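Local coordinates for F5/8 type C domain protein (Bacteroides ovatus, PDB 4ZRX), which probably hydrolyses alpha-L-fucosides, having an alpha-L-fucosidase catalytic domain of TIM-barrel type and an F5/8 type C domain that may bind sugar, at residues G234-W239 / V319-V324; W368-G373 / V441-C446; V389-D394 / S453-Y458; Q399-F404 / T421-K426. All coordinates share one frame; numbering follows the deposited sequence. Where two conformers were deposited one is given.

Contact 1: G234-W239 / V319-V324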
loop_
_atom_site.group_PDB
_atom_site.type_symbol
_atom_site.label_atom_id
_atom_site.label_comp_id
_atom_site.label_asym_id
_atom_site.label_seq_id
_atom_site.Cartn_x
_atom_site.Cartn_y
_atom_site.Cartn_z
ATOM N N GLY A 234 -6.725 -0.413 -1.042
ATOM C CA GLY A 234 -7.893 0.361 -0.646
ATOM C C GLY A 234 -9.169 -0.370 -0.960
ATOM O O GLY A 234 -9.172 -1.595 -1.128
ATOM N N ARG A 235 -10.256 0.377 -1.031
ATOM C CA ARG A 235 -11.568 -0.184 -1.291
ATOM C C ARG A 235 -12.055 0.300 -2.647
ATOM O O ARG A 235 -11.964 1.512 -2.987
ATOM C CB ARG A 235 -12.556 0.373 -0.291
ATOM C CG ARG A 235 -12.397 -0.092 1.178
ATOM C CD ARG A 235 -13.370 0.646 2.109
ATOM N NE ARG A 235 -13.117 0.172 3.477
ATOM C CZ ARG A 235 -12.082 0.540 4.230
ATOM N NH1 ARG A 235 -11.217 1.465 3.819
ATOM N NH2 ARG A 235 -11.920 -0.004 5.397
ATOM N N GLU A 236 -12.620 -0.630 -3.416
ATOM C CA GLU A 236 -13.360 -0.223 -4.619
ATOM C C GLU A 236 -14.512 0.750 -4.327
ATOM O O GLU A 236 -14.730 1.683 -5.116
ATOM C CB GLU A 236 -13.916 -1.424 -5.337
ATOM C CG GLU A 236 -12.806 -2.264 -5.945
ATOM C CD GLU A 236 -13.333 -3.630 -6.418
ATOM O OE1 GLU A 236 -13.708 -4.402 -5.566
ATOM O OE2 GLU A 236 -13.271 -3.951 -7.605
ATOM N N THR A 237 -15.215 0.560 -3.226
ATOM C CA THR A 237 -16.259 1.481 -2.812
ATOM C C THR A 237 -15.710 2.202 -1.589
ATOM O O THR A 237 -15.651 1.603 -0.490
ATOM C CB THR A 237 -17.500 0.750 -2.422
ATOM O OG1 THR A 237 -17.990 -0.032 -3.495
ATOM C CG2 THR A 237 -18.619 1.688 -1.915
ATOM N N GLU A 238 -15.226 3.443 -1.801
ATOM C CA GLU A 238 -14.565 4.199 -0.745
ATOM C C GLU A 238 -15.320 5.496 -0.475
ATOM O O GLU A 238 -15.228 6.465 -1.284
ATOM C CB GLU A 238 -13.111 4.463 -1.090
ATOM C CG GLU A 238 -12.297 5.073 0.083
ATOM C CD GLU A 238 -12.032 4.116 1.228
ATOM O OE1 GLU A 238 -11.229 3.152 1.092
ATOM O OE2 GLU A 238 -12.637 4.258 2.333
ATOM N N TRP A 239 -16.078 5.482 0.620
ATOM C CA TRP A 239 -16.840 6.644 1.128
ATOM C C TRP A 239 -15.956 7.440 2.083
ATOM O O TRP A 239 -15.617 6.972 3.167
ATOM C CB TRP A 239 -18.098 6.194 1.862
ATOM C CG TRP A 239 -19.161 5.787 0.928
ATOM C CD1 TRP A 239 -19.555 4.530 0.647
ATOM C CD2 TRP A 239 -19.903 6.644 0.047
ATOM N NE1 TRP A 239 -20.484 4.535 -0.331
ATOM C CE2 TRP A 239 -20.731 5.816 -0.718
ATOM C CE3 TRP A 239 -19.938 8.016 -0.166
ATOM C CZ2 TRP A 239 -21.580 6.295 -1.693
ATOM C CZ3 TRP A 239 -20.777 8.506 -1.157
ATOM C CH2 TRP A 239 -21.609 7.622 -1.901
ATOM N N VAL A 319 -4.390 5.361 -5.027
ATOM C CA VAL A 319 -4.689 6.579 -5.739
ATOM C C VAL A 319 -5.873 6.338 -6.692
ATOM O O VAL A 319 -6.757 7.172 -6.821
ATOM C CB VAL A 319 -3.478 7.062 -6.501
ATOM C CG1 VAL A 319 -3.789 8.294 -7.333
ATOM C CG2 VAL A 319 -2.395 7.388 -5.472
ATOM N N GLY A 320 -5.893 5.171 -7.327
ATOM C CA GLY A 320 -7.014 4.822 -8.178
ATOM C C GLY A 320 -8.298 4.395 -7.503
ATOM O O GLY A 320 -9.292 4.138 -8.206
ATOM N N TYR A 321 -8.283 4.268 -6.175
ATOM C CA TYR A 321 -9.413 3.891 -5.359
ATOM C C TYR A 321 -9.736 5.004 -4.349
ATOM O O TYR A 321 -10.243 4.734 -3.253
ATOM C CB TYR A 321 -9.125 2.601 -4.593
ATOM C CG TYR A 321 -9.221 1.273 -5.338
ATOM C CD1 TYR A 321 -9.509 1.174 -6.704
ATOM C CD2 TYR A 321 -9.091 0.087 -4.604
ATOM C CE1 TYR A 321 -9.591 -0.079 -7.325
ATOM C CE2 TYR A 321 -9.175 -1.170 -5.224
ATOM C CZ TYR A 321 -9.408 -1.221 -6.562
ATOM O OH TYR A 321 -9.484 -2.438 -7.236
ATOM N N ASN A 322 -9.491 6.257 -4.702
ATOM C CA ASN A 322 -9.923 7.379 -3.883
ATOM C C ASN A 322 -9.228 7.407 -2.505
ATOM O O ASN A 322 -9.871 7.780 -1.513
ATOM C CB ASN A 322 -11.448 7.367 -3.777
ATOM C CG ASN A 322 -12.037 8.648 -3.188
ATOM O OD1 ASN A 322 -11.491 9.743 -3.314
ATOM N ND2 ASN A 322 -13.158 8.490 -2.513
ATOM N N SER A 323 -7.978 6.986 -2.470
ATOM C CA SER A 323 -7.112 7.108 -1.283
ATOM C C SER A 323 -5.852 7.869 -1.689
ATOM O O SER A 323 -5.425 7.873 -2.832
ATOM C CB SER A 323 -6.703 5.767 -0.687
ATOM O OG SER A 323 -7.809 5.153 0.020
ATOM N N VAL A 324 -5.204 8.428 -0.692
ATOM C CA VAL A 324 -3.799 8.853 -0.844
ATOM C C VAL A 324 -2.904 7.649 -0.605
ATOM O O VAL A 324 -3.190 6.831 0.305
ATOM C CB VAL A 324 -3.473 9.985 0.194
ATOM C CG1 VAL A 324 -1.983 10.222 0.356
ATOM C CG2 VAL A 324 -4.144 11.313 -0.234
HETATM O O HOH W 1 -9.539 3.255 -0.981
HETATM O O HOH W 2 -11.153 -3.149 -9.035
#
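The backbone oxygen of Glu238 accepts two hydrogen bonds: one from Asn322 ND2 across the contact, 3.1 Å away, and one from Gln399 NE2. The first is bent; its acceptor lies in the Asn322 amide plane, while the donor is tilted 33° from the carbonyl plane. Asparagine suits the place because OD1 can accept from Tyr425 N at the same time, using both amide ends. A water fills a second polar site, donating to Glu238 OE1 (2.7 Å) and Tyr321 O (2.8 Å) and accepting from Arg235 N and Ser323 OG, the latter also hydrogen-bonded to Ser285 OG. These are loops of the fucosidase domain, and residues 319-322 form a type I turn just before strand 324-328. Arg235 NH1 meets Glu238 OE1 in the guanidinium plane at 3.2 Å, on the syn lone pair, while NH2 donates to Ala265 O; Arg225 pairs with Glu238 OE2. With CG beside its backbone N (chi1 -78°), Tyr321 lays its ring along the backbone of residues 234-236, and Glu236 CA sits over one face, 4.2 Å from the centroid. The Glu236 side chain runs alongside, its CG 3.6 Å from Tyr321 OH, and a second water joins that hydroxyl to Glu236 OE2.

Contact 2: W368-G373 / V441-C446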
loop_
_atom_site.group_PDB
_atom_site.type_symbol
_atom_site.label_atom_id
_atom_site.label_comp_id
_atom_site.label_asym_id
_atom_site.label_seq_id
_atom_site.Cartn_x
_atom_site.Cartn_y
_atom_site.Cartn_z
ATOM N N TRP A 368 -19.672 18.331 -15.569
ATOM C CA TRP A 368 -20.884 17.592 -15.893
ATOM C C TRP A 368 -21.745 17.428 -14.662
ATOM O O TRP A 368 -21.299 16.818 -13.682
ATOM C CB TRP A 368 -20.497 16.254 -16.510
ATOM C CG TRP A 368 -21.653 15.386 -16.783
ATOM C CD1 TRP A 368 -22.931 15.769 -17.175
ATOM C CD2 TRP A 368 -21.651 13.988 -16.743
ATOM N NE1 TRP A 368 -23.704 14.661 -17.353
ATOM C CE2 TRP A 368 -22.945 13.556 -17.100
ATOM C CE3 TRP A 368 -20.667 13.037 -16.474
ATOM C CZ2 TRP A 368 -23.295 12.204 -17.128
ATOM C CZ3 TRP A 368 -21.014 11.691 -16.509
ATOM C CH2 TRP A 368 -22.314 11.304 -16.868
ATOM N N SER A 369 -22.934 18.038 -14.687
ATOM C CA SER A 369 -23.873 17.919 -13.606
ATOM C C SER A 369 -24.979 16.946 -14.020
ATOM O O SER A 369 -25.640 17.178 -15.048
ATOM C CB SER A 369 -24.491 19.260 -13.306
ATOM O OG SER A 369 -23.507 20.218 -13.030
ATOM N N THR A 370 -25.248 15.926 -13.229
ATOM C CA THR A 370 -26.223 14.920 -13.624
ATOM C C THR A 370 -26.897 14.249 -12.481
ATOM O O THR A 370 -26.345 14.112 -11.422
ATOM C CB THR A 370 -25.560 13.818 -14.559
ATOM O OG1 THR A 370 -26.571 12.999 -15.165
ATOM C CG2 THR A 370 -24.612 12.962 -13.823
ATOM N N THR A 371 -28.086 13.723 -12.731
ATOM C CA THR A 371 -28.733 12.841 -11.785
ATOM C C THR A 371 -28.694 11.434 -12.323
ATOM O O THR A 371 -28.082 11.173 -13.364
ATOM C CB THR A 371 -30.206 13.256 -11.563
ATOM O OG1 THR A 371 -30.897 13.225 -12.821
ATOM C CG2 THR A 371 -30.251 14.660 -11.015
ATOM N N SER A 372 -29.286 10.510 -11.571
ATOM C CA SER A 372 -29.182 9.096 -11.885
ATOM C C SER A 372 -29.726 8.812 -13.276
ATOM O O SER A 372 -30.791 9.295 -13.659
ATOM C CB SER A 372 -29.947 8.265 -10.818
ATOM O OG SER A 372 -29.378 8.443 -9.529
ATOM N N GLY A 373 -29.002 7.995 -14.028
ATOM C CA GLY A 373 -29.333 7.657 -15.407
ATOM C C GLY A 373 -28.669 8.553 -16.456
ATOM O O GLY A 373 -28.744 8.309 -17.680
ATOM N N VAL A 441 -19.842 7.861 -20.267
ATOM C CA VAL A 441 -19.954 7.585 -18.852
ATOM C C VAL A 441 -21.402 7.791 -18.490
ATOM O O VAL A 441 -22.054 8.738 -18.933
ATOM C CB VAL A 441 -19.094 8.561 -18.020
ATOM C CG1 VAL A 441 -19.235 8.275 -16.513
ATOM C CG2 VAL A 441 -17.648 8.475 -18.483
ATOM N N ARG A 442 -21.923 6.825 -17.759
ATOM C CA ARG A 442 -23.279 6.856 -17.260
ATOM C C ARG A 442 -23.277 6.830 -15.741
ATOM O O ARG A 442 -22.696 5.919 -15.158
ATOM C CB ARG A 442 -24.055 5.642 -17.792
ATOM C CG ARG A 442 -25.538 5.721 -17.480
ATOM C CD ARG A 442 -26.310 4.530 -18.102
ATOM N NE ARG A 442 -26.057 4.512 -19.549
ATOM C CZ ARG A 442 -25.269 3.656 -20.222
ATOM N NH1 ARG A 442 -24.668 2.620 -19.667
ATOM N NH2 ARG A 442 -25.085 3.897 -21.513
ATOM N N ILE A 443 -23.874 7.810 -15.110
ATOM C CA ILE A 443 -24.046 7.783 -13.654
ATOM C C ILE A 443 -25.340 7.071 -13.390
ATOM O O ILE A 443 -26.443 7.600 -13.610
ATOM C CB ILE A 443 -24.031 9.177 -13.005
ATOM C CG1 ILE A 443 -22.714 9.944 -13.314
ATOM C CG2 ILE A 443 -24.307 9.012 -11.516
ATOM C CD1 ILE A 443 -21.414 9.186 -13.062
ATOM N N ASP A 444 -25.216 5.832 -12.976
ATOM C CA ASP A 444 -26.383 4.973 -12.692
ATOM C C ASP A 444 -27.101 5.363 -11.419
ATOM O O ASP A 444 -28.361 5.340 -11.351
ATOM C CB ASP A 444 -25.988 3.503 -12.703
ATOM C CG ASP A 444 -25.364 3.081 -14.035
ATOM O OD1 ASP A 444 -26.040 3.184 -15.085
ATOM O OD2 ASP A 444 -24.211 2.604 -13.993
ATOM N N GLU A 445 -26.346 5.723 -10.394
ATOM C CA GLU A 445 -26.931 6.105 -9.113
ATOM C C GLU A 445 -26.092 7.196 -8.495
ATOM O O GLU A 445 -24.891 7.088 -8.510
ATOM C CB GLU A 445 -26.947 4.925 -8.138
ATOM C CG GLU A 445 -27.879 3.755 -8.493
ATOM C CD GLU A 445 -27.692 2.607 -7.502
ATOM O OE1 GLU A 445 -27.489 2.877 -6.272
ATOM O OE2 GLU A 445 -27.670 1.441 -7.955
ATOM N N CYS A 446 -26.744 8.173 -7.878
ATOM C CA CYS A 446 -26.000 9.192 -7.122
ATOM C C CYS A 446 -26.884 9.821 -6.096
ATOM O O CYS A 446 -28.138 9.697 -6.177
ATOM C CB CYS A 446 -25.386 10.221 -8.021
ATOM S SG CYS A 446 -26.583 11.161 -9.071
#
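Trp368 and Ile443 run past each other in opposite directions, the indole CH2 of Trp368 lying 3.8 Å from Ile443 CG1. Trp368 CH2 also approaches Val441 O at 3.3 Å. Val441 comes in at the indole edge, with its CG1 in the ring plane and 3.9 Å from Trp368 CZ3. Thr370 lays its CG2 methyl over one face of the indole, toward the rim, and against Ile443 CG1 at 3.6 Å. The threonine torsion (chi1 -168°) turns the methyl inward and leaves OG1 to donate to Thr371 O. Strand 368-370 and strand 441-446 belong to different sheets of a beta sandwich; their axes pass 9.4 Å apart at -33°, so contact here runs through side chains. Beyond Thr370 the chain crosses to the second sheet and hydrogen bonding begins: Gly373 N gives a short backbone-to-backbone bond of 2.6 Å to Ile443 O, and the short Ser372 accepts through OG from Cys446 N at 3.1 Å. Glycine fits at 373, where the positive phi (93°) would press a CB against the preceding carbonyl. The chemistry thus changes along the segment, from a largely apolar seam between sheets to hydrogen bonds at an exposed corner.

Contact 3: V389-D394 / S453-Y458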
loop_
_atom_site.group_PDB
_atom_site.type_symbol
_atom_site.label_atom_id
_atom_site.label_comp_id
_atom_site.label_asym_id
_atom_site.label_seq_id
_atom_site.Cartn_x
_atom_site.Cartn_y
_atom_site.Cartn_z
ATOM N N VAL A 389 -9.192 4.218 -17.645
ATOM C CA VAL A 389 -10.045 5.425 -17.537
ATOM C C VAL A 389 -9.945 5.947 -16.129
ATOM O O VAL A 389 -9.963 5.169 -15.159
ATOM C CB VAL A 389 -11.470 5.125 -17.967
ATOM C CG1 VAL A 389 -12.456 6.264 -17.674
ATOM C CG2 VAL A 389 -11.494 4.790 -19.410
HETATM N N MSE A 390 -9.892 7.265 -16.035
HETATM C CA MSE A 390 -9.839 7.986 -14.781
HETATM C C MSE A 390 -11.022 8.948 -14.693
HETATM O O MSE A 390 -11.325 9.659 -15.677
HETATM C CB MSE A 390 -8.503 8.745 -14.693
HETATM C CG MSE A 390 -8.319 9.435 -13.380
HETATM SE SE MSE A 390 -8.571 11.266 -13.575
HETATM C CE MSE A 390 -6.949 11.799 -14.189
ATOM N N LEU A 391 -11.671 8.974 -13.544
ATOM C CA LEU A 391 -12.789 9.834 -13.276
ATOM C C LEU A 391 -12.547 10.627 -11.994
ATOM O O LEU A 391 -11.927 10.081 -11.041
ATOM C CB LEU A 391 -14.061 9.015 -13.124
ATOM C CG LEU A 391 -14.245 7.973 -14.236
ATOM C CD1 LEU A 391 -15.246 7.014 -13.791
ATOM C CD2 LEU A 391 -14.703 8.638 -15.489
ATOM N N GLN A 392 -13.081 11.874 -11.959
ATOM C CA GLN A 392 -13.092 12.647 -10.719
ATOM C C GLN A 392 -14.430 13.322 -10.502
ATOM O O GLN A 392 -15.021 13.815 -11.488
ATOM C CB GLN A 392 -12.011 13.731 -10.734
ATOM C CG GLN A 392 -10.634 13.196 -10.990
ATOM C CD GLN A 392 -9.530 14.250 -10.823
ATOM O OE1 GLN A 392 -9.151 14.923 -11.791
ATOM N NE2 GLN A 392 -9.041 14.421 -9.611
ATOM N N GLU A 393 -14.830 13.449 -9.239
ATOM C CA GLU A 393 -15.953 14.273 -8.833
ATOM C C GLU A 393 -15.448 15.565 -8.239
ATOM O O GLU A 393 -14.373 15.625 -7.638
ATOM C CB GLU A 393 -16.790 13.592 -7.713
ATOM C CG GLU A 393 -17.699 12.578 -8.106
ATOM C CD GLU A 393 -18.415 11.949 -6.904
ATOM O OE1 GLU A 393 -19.468 12.470 -6.542
ATOM O OE2 GLU A 393 -17.971 10.925 -6.371
ATOM N N ASP A 394 -16.288 16.587 -8.275
ATOM C CA ASP A 394 -15.977 17.790 -7.583
ATOM C C ASP A 394 -16.303 17.697 -6.119
ATOM O O ASP A 394 -17.383 18.192 -5.679
ATOM C CB ASP A 394 -16.758 18.981 -8.170
ATOM C CG ASP A 394 -16.403 20.289 -7.531
ATOM O OD1 ASP A 394 -15.479 20.329 -6.669
ATOM O OD2 ASP A 394 -17.082 21.328 -7.921
ATOM N N SER A 453 -16.059 16.248 -12.643
ATOM C CA SER A 453 -15.157 17.315 -13.061
ATOM C C SER A 453 -14.104 16.915 -14.057
ATOM O O SER A 453 -13.538 17.770 -14.779
ATOM C CB SER A 453 -14.490 17.965 -11.848
ATOM O OG SER A 453 -13.888 16.975 -11.051
ATOM N N GLN A 454 -13.796 15.651 -14.120
ATOM C CA GLN A 454 -12.871 15.181 -15.164
ATOM C C GLN A 454 -13.092 13.733 -15.524
ATOM O O GLN A 454 -13.301 12.876 -14.662
ATOM C CB GLN A 454 -11.414 15.364 -14.770
ATOM C CG GLN A 454 -10.461 15.009 -15.947
ATOM C CD GLN A 454 -8.980 15.358 -15.772
ATOM O OE1 GLN A 454 -8.303 15.544 -16.756
ATOM N NE2 GLN A 454 -8.479 15.391 -14.551
ATOM N N VAL A 455 -12.943 13.471 -16.822
ATOM C CA VAL A 455 -12.763 12.147 -17.339
ATOM C C VAL A 455 -11.544 12.157 -18.216
ATOM O O VAL A 455 -11.386 13.051 -19.087
ATOM C CB VAL A 455 -14.014 11.753 -18.192
ATOM C CG1 VAL A 455 -13.848 10.385 -18.861
ATOM C CG2 VAL A 455 -15.247 11.710 -17.289
ATOM N N ALA A 456 -10.697 11.152 -18.050
ATOM C CA ALA A 456 -9.429 11.026 -18.762
ATOM C C ALA A 456 -9.225 9.550 -19.140
ATOM O O ALA A 456 -9.867 8.649 -18.562
ATOM C CB ALA A 456 -8.277 11.542 -17.957
ATOM N N ALA A 457 -8.390 9.269 -20.134
ATOM C CA ALA A 457 -8.154 7.887 -20.565
ATOM C C ALA A 457 -6.790 7.730 -21.144
ATOM O O ALA A 457 -6.235 8.685 -21.754
ATOM C CB ALA A 457 -9.207 7.428 -21.572
ATOM N N TYR A 458 -6.218 6.563 -20.926
ATOM C CA TYR A 458 -4.820 6.299 -21.224
ATOM C C TYR A 458 -4.632 4.864 -21.662
ATOM O O TYR A 458 -5.497 4.016 -21.503
ATOM C CB TYR A 458 -3.935 6.535 -19.972
ATOM C CG TYR A 458 -4.117 7.860 -19.289
ATOM C CD1 TYR A 458 -5.064 8.013 -18.293
ATOM C CD2 TYR A 458 -3.345 8.989 -19.660
ATOM C CE1 TYR A 458 -5.252 9.227 -17.687
ATOM C CE2 TYR A 458 -3.501 10.205 -18.982
ATOM C CZ TYR A 458 -4.517 10.322 -18.068
ATOM O OH TYR A 458 -4.636 11.515 -17.405
#
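Strands 388-393 and 450-458 are the two central strands of a four-stranded antiparallel sheet, and residues Val389 to Gln392 pair in order with Ala457 to Gln454. Met390, here selenomethionine, and Ala456 form a hydrogen-bonded pair: Met390 N gives a nearly straight bond of 2.9 Å to Ala456 O, and Ala456 N returns one of equal length to Met390 O. At Gln392 the carbonyl faces both Ser453 and Gln454, accepting from Ser453 N at 2.9 Å and only weakly from Gln454 N, which makes a classic beta bulge.

The side chains of Gln392 and Gln454 run alongside each other on one face, their amide planes 33° apart. Gln454 extends from a CG opposite its backbone N (chi1 -174°), which brings NE2 to Gln392 OE1 at 2.9 Å, in the plane of both the acceptor carbonyl and its own amide. Two glutamines suit the place because each can donate and accept: the NE2 of Gln392 goes on to bond Tyr425 O. Farther along this face the small Ala456 admits the Met390 methyl; in the conformer given Met390 CE lies 4.0 Å from Ala456 CB. Tyr458 turns a ring edge to Met390 CB while making a T-shaped stack with Phe356 of helix 339-356. The opposite face is apolar: Val389 CG2 lies 4.1 Å from Ala457 CB, and Leu391, in the conformer given, lies beside Val455. This face packs on the second sheet, where Val389, Val455 and Ala457 touch Leu439, as in a beta sandwich.

Contact 4: Q399-F404 / T421-K426. With EDO (1,2-ethanediol), chain F.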
loop_
_atom_site.group_PDB
_atom_site.type_symbol
_atom_site.label_atom_id
_atom_site.label_comp_id
_atom_site.label_asym_id
_atom_site.label_seq_id
_atom_site.Cartn_x
_atom_site.Cartn_y
_atom_site.Cartn_z
ATOM N N GLN A 399 -19.351 14.146 -1.825
ATOM C CA GLN A 399 -19.160 12.882 -2.513
ATOM C C GLN A 399 -20.515 12.286 -2.812
ATOM O O GLN A 399 -21.245 11.997 -1.897
ATOM C CB GLN A 399 -18.335 11.912 -1.626
ATOM C CG GLN A 399 -18.015 10.661 -2.406
ATOM C CD GLN A 399 -17.195 9.657 -1.679
ATOM O OE1 GLN A 399 -16.686 9.902 -0.592
ATOM N NE2 GLN A 399 -16.959 8.542 -2.341
ATOM N N ARG A 400 -20.839 12.051 -4.089
ATOM C CA ARG A 400 -22.230 11.747 -4.462
ATOM C C ARG A 400 -22.432 10.526 -5.317
ATOM O O ARG A 400 -23.462 9.904 -5.225
ATOM C CB ARG A 400 -22.819 12.960 -5.172
ATOM C CG ARG A 400 -22.744 14.197 -4.280
ATOM C CD ARG A 400 -23.394 15.376 -4.902
ATOM N NE ARG A 400 -23.327 16.535 -4.014
ATOM C CZ ARG A 400 -24.153 17.576 -4.085
ATOM N NH1 ARG A 400 -25.100 17.647 -5.025
ATOM N NH2 ARG A 400 -23.989 18.585 -3.242
ATOM N N VAL A 401 -21.480 10.174 -6.154
ATOM C CA VAL A 401 -21.643 9.056 -7.077
ATOM C C VAL A 401 -21.650 7.738 -6.321
ATOM O O VAL A 401 -20.855 7.495 -5.419
ATOM C CB VAL A 401 -20.617 9.079 -8.222
ATOM C CG1 VAL A 401 -20.746 7.844 -9.119
ATOM C CG2 VAL A 401 -20.827 10.340 -9.070
ATOM N N GLU A 402 -22.692 6.941 -6.637
ATOM C CA GLU A 402 -22.889 5.640 -6.024
ATOM C C GLU A 402 -22.736 4.442 -6.968
ATOM O O GLU A 402 -22.389 3.354 -6.507
ATOM C CB GLU A 402 -24.224 5.580 -5.360
ATOM C CG GLU A 402 -24.351 6.536 -4.217
ATOM C CD GLU A 402 -25.758 6.618 -3.658
ATOM O OE1 GLU A 402 -26.674 6.819 -4.497
ATOM O OE2 GLU A 402 -25.985 6.474 -2.379
ATOM N N ALA A 403 -23.018 4.625 -8.256
ATOM C CA ALA A 403 -22.776 3.584 -9.271
ATOM C C ALA A 403 -22.637 4.206 -10.636
ATOM O O ALA A 403 -23.332 5.183 -10.956
ATOM C CB ALA A 403 -23.935 2.589 -9.289
ATOM N N PHE A 404 -21.724 3.669 -11.443
ATOM C CA PHE A 404 -21.505 4.242 -12.755
ATOM C C PHE A 404 -20.998 3.135 -13.687
ATOM O O PHE A 404 -20.493 2.107 -13.259
ATOM C CB PHE A 404 -20.512 5.423 -12.759
ATOM C CG PHE A 404 -19.132 5.052 -12.418
ATOM C CD1 PHE A 404 -18.702 4.981 -11.074
ATOM C CD2 PHE A 404 -18.209 4.821 -13.407
ATOM C CE1 PHE A 404 -17.409 4.620 -10.790
ATOM C CE2 PHE A 404 -16.908 4.486 -13.130
ATOM C CZ PHE A 404 -16.505 4.361 -11.766
ATOM N N THR A 421 -18.577 2.031 -8.369
ATOM C CA THR A 421 -19.507 2.474 -7.364
ATOM C C THR A 421 -19.223 3.955 -7.088
ATOM O O THR A 421 -19.730 4.807 -7.810
ATOM C CB THR A 421 -19.432 1.566 -6.159
ATOM O OG1 THR A 421 -18.083 1.364 -5.772
ATOM C CG2 THR A 421 -20.083 0.240 -6.471
ATOM N N THR A 422 -18.410 4.242 -6.093
ATOM C CA THR A 422 -17.946 5.577 -5.801
ATOM C C THR A 422 -16.947 6.064 -6.839
ATOM O O THR A 422 -16.312 5.280 -7.529
ATOM C CB THR A 422 -17.288 5.627 -4.405
ATOM O OG1 THR A 422 -16.300 4.610 -4.338
ATOM C CG2 THR A 422 -18.315 5.453 -3.343
ATOM N N ILE A 423 -16.822 7.395 -6.939
ATOM C CA ILE A 423 -15.733 8.021 -7.636
ATOM C C ILE A 423 -14.906 8.810 -6.627
ATOM O O ILE A 423 -13.833 8.407 -6.300
ATOM C CB ILE A 423 -16.227 8.894 -8.815
ATOM C CG1 ILE A 423 -16.873 7.990 -9.859
ATOM C CG2 ILE A 423 -15.075 9.668 -9.379
ATOM C CD1 ILE A 423 -17.506 8.725 -10.996
ATOM N N GLY A 424 -15.479 9.877 -6.063
ATOM C CA GLY A 424 -14.743 10.646 -5.073
ATOM C C GLY A 424 -13.713 11.545 -5.727
ATOM O O GLY A 424 -13.882 12.054 -6.842
ATOM N N TYR A 425 -12.587 11.695 -5.038
ATOM C CA TYR A 425 -11.515 12.467 -5.594
ATOM C C TYR A 425 -10.981 11.935 -6.910
ATOM O O TYR A 425 -10.766 12.712 -7.882
ATOM C CB TYR A 425 -10.370 12.589 -4.577
ATOM C CG TYR A 425 -9.151 13.225 -5.143
ATOM C CD1 TYR A 425 -9.112 14.556 -5.425
ATOM C CD2 TYR A 425 -8.089 12.424 -5.543
ATOM C CE1 TYR A 425 -7.974 15.128 -6.016
ATOM C CE2 TYR A 425 -7.003 12.958 -6.117
ATOM C CZ TYR A 425 -6.949 14.300 -6.351
ATOM O OH TYR A 425 -5.829 14.789 -6.978
ATOM N N LYS A 426 -10.817 10.635 -6.991
ATOM C CA LYS A 426 -10.248 9.986 -8.168
ATOM C C LYS A 426 -10.551 8.517 -8.109
ATOM O O LYS A 426 -10.338 7.883 -7.094
ATOM C CB LYS A 426 -8.774 10.226 -8.250
ATOM C CG LYS A 426 -8.086 9.731 -9.483
ATOM C CD LYS A 426 -6.684 10.276 -9.644
ATOM C CE LYS A 426 -6.737 11.696 -10.070
ATOM N NZ LYS A 426 -5.387 12.283 -10.434
HETATM C C1 EDO F . -1.976 11.216 -11.565
HETATM O O1 EDO F . -2.217 12.394 -10.759
HETATM C C2 EDO F . -3.082 10.139 -11.506
HETATM O O2 EDO F . -4.141 10.511 -12.404
HETATM O O HOH W 3 -18.492 8.757 -4.989
#
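The ring of Phe404 carries Ile423 CD1 over one face, a CH-pi contact of 4.2 Å to the centroid and 19° off the normal. Carbonyl oxygens line its edge: Thr421 O lies in the ring plane, 3.4 Å from Phe404 CD1, and Thr422 O comes up to CE1. Such an edge, with its slightly positive C-H groups, suits carbonyl oxygens better than the electron-rich face would. Phe404 CG stands between its backbone N and carbonyl carbon (chi1 66°), which turns the ring toward residues 421-423. Val401 extends the apolar patch, its CG1 3.8 Å from Ile423 CD1.

No direct hydrogen bond joins the two segments. A water does the work instead, donating to Val401 O at 2.7 Å and accepting from Ile423 N at 2.9 Å and from Gln399 NE2 at 3.1 Å. The extended Gln399 chain carries its amide across Thr422, with NE2 3.5 Å from the CG2 methyl, while OE1 accepts from Asn240 N. Gly424 fits its bend because, with a phi of 77°, a CB would strike the preceding carbonyl oxygen. Lys426 NZ makes a weak hydrogen bond to O2 of a 1,2-ethanediol, probably from the crystallisation liquor.

Glu402 and Ala403 both face Glu445, so a classic beta bulge starts strand 401-410 beside strand 438-446. Leu391 of strand 388-393 touches both Phe404 and Ile423, and Glu393 of that strand accepts from Gly424 N. On the barrel side Tyr425 lies on Gln40 and Gln41 of helix 34-42, and Lys426 forms a salt bridge with Glu43 just past that helix.

In the fold
Contact 1 belongs to the fucosidase domain and comes first along the chain; contacts 2, 3 and 4 follow in the beta sandwich. Contacts 2 and 3 alternate their segments, and contact 4 is nested inside the loops that both close. Strands 368-370, 388-393 and 450-458 share one sheet, while strands 401-410 and 438-446 lie in the other, so contacts 2 and 3, centres 14 Å apart, meet through valines and a leucine between the sheets. Contact 4 is the bridge: its centre is about 10 Å from those of contacts 1 and 2 and 11 Å from that of contact 3. It touches contact 1 through hydrogen bonds, such as Thr237 with Thr421, and the two together form part of the interface between fucosidase domain and sandwich.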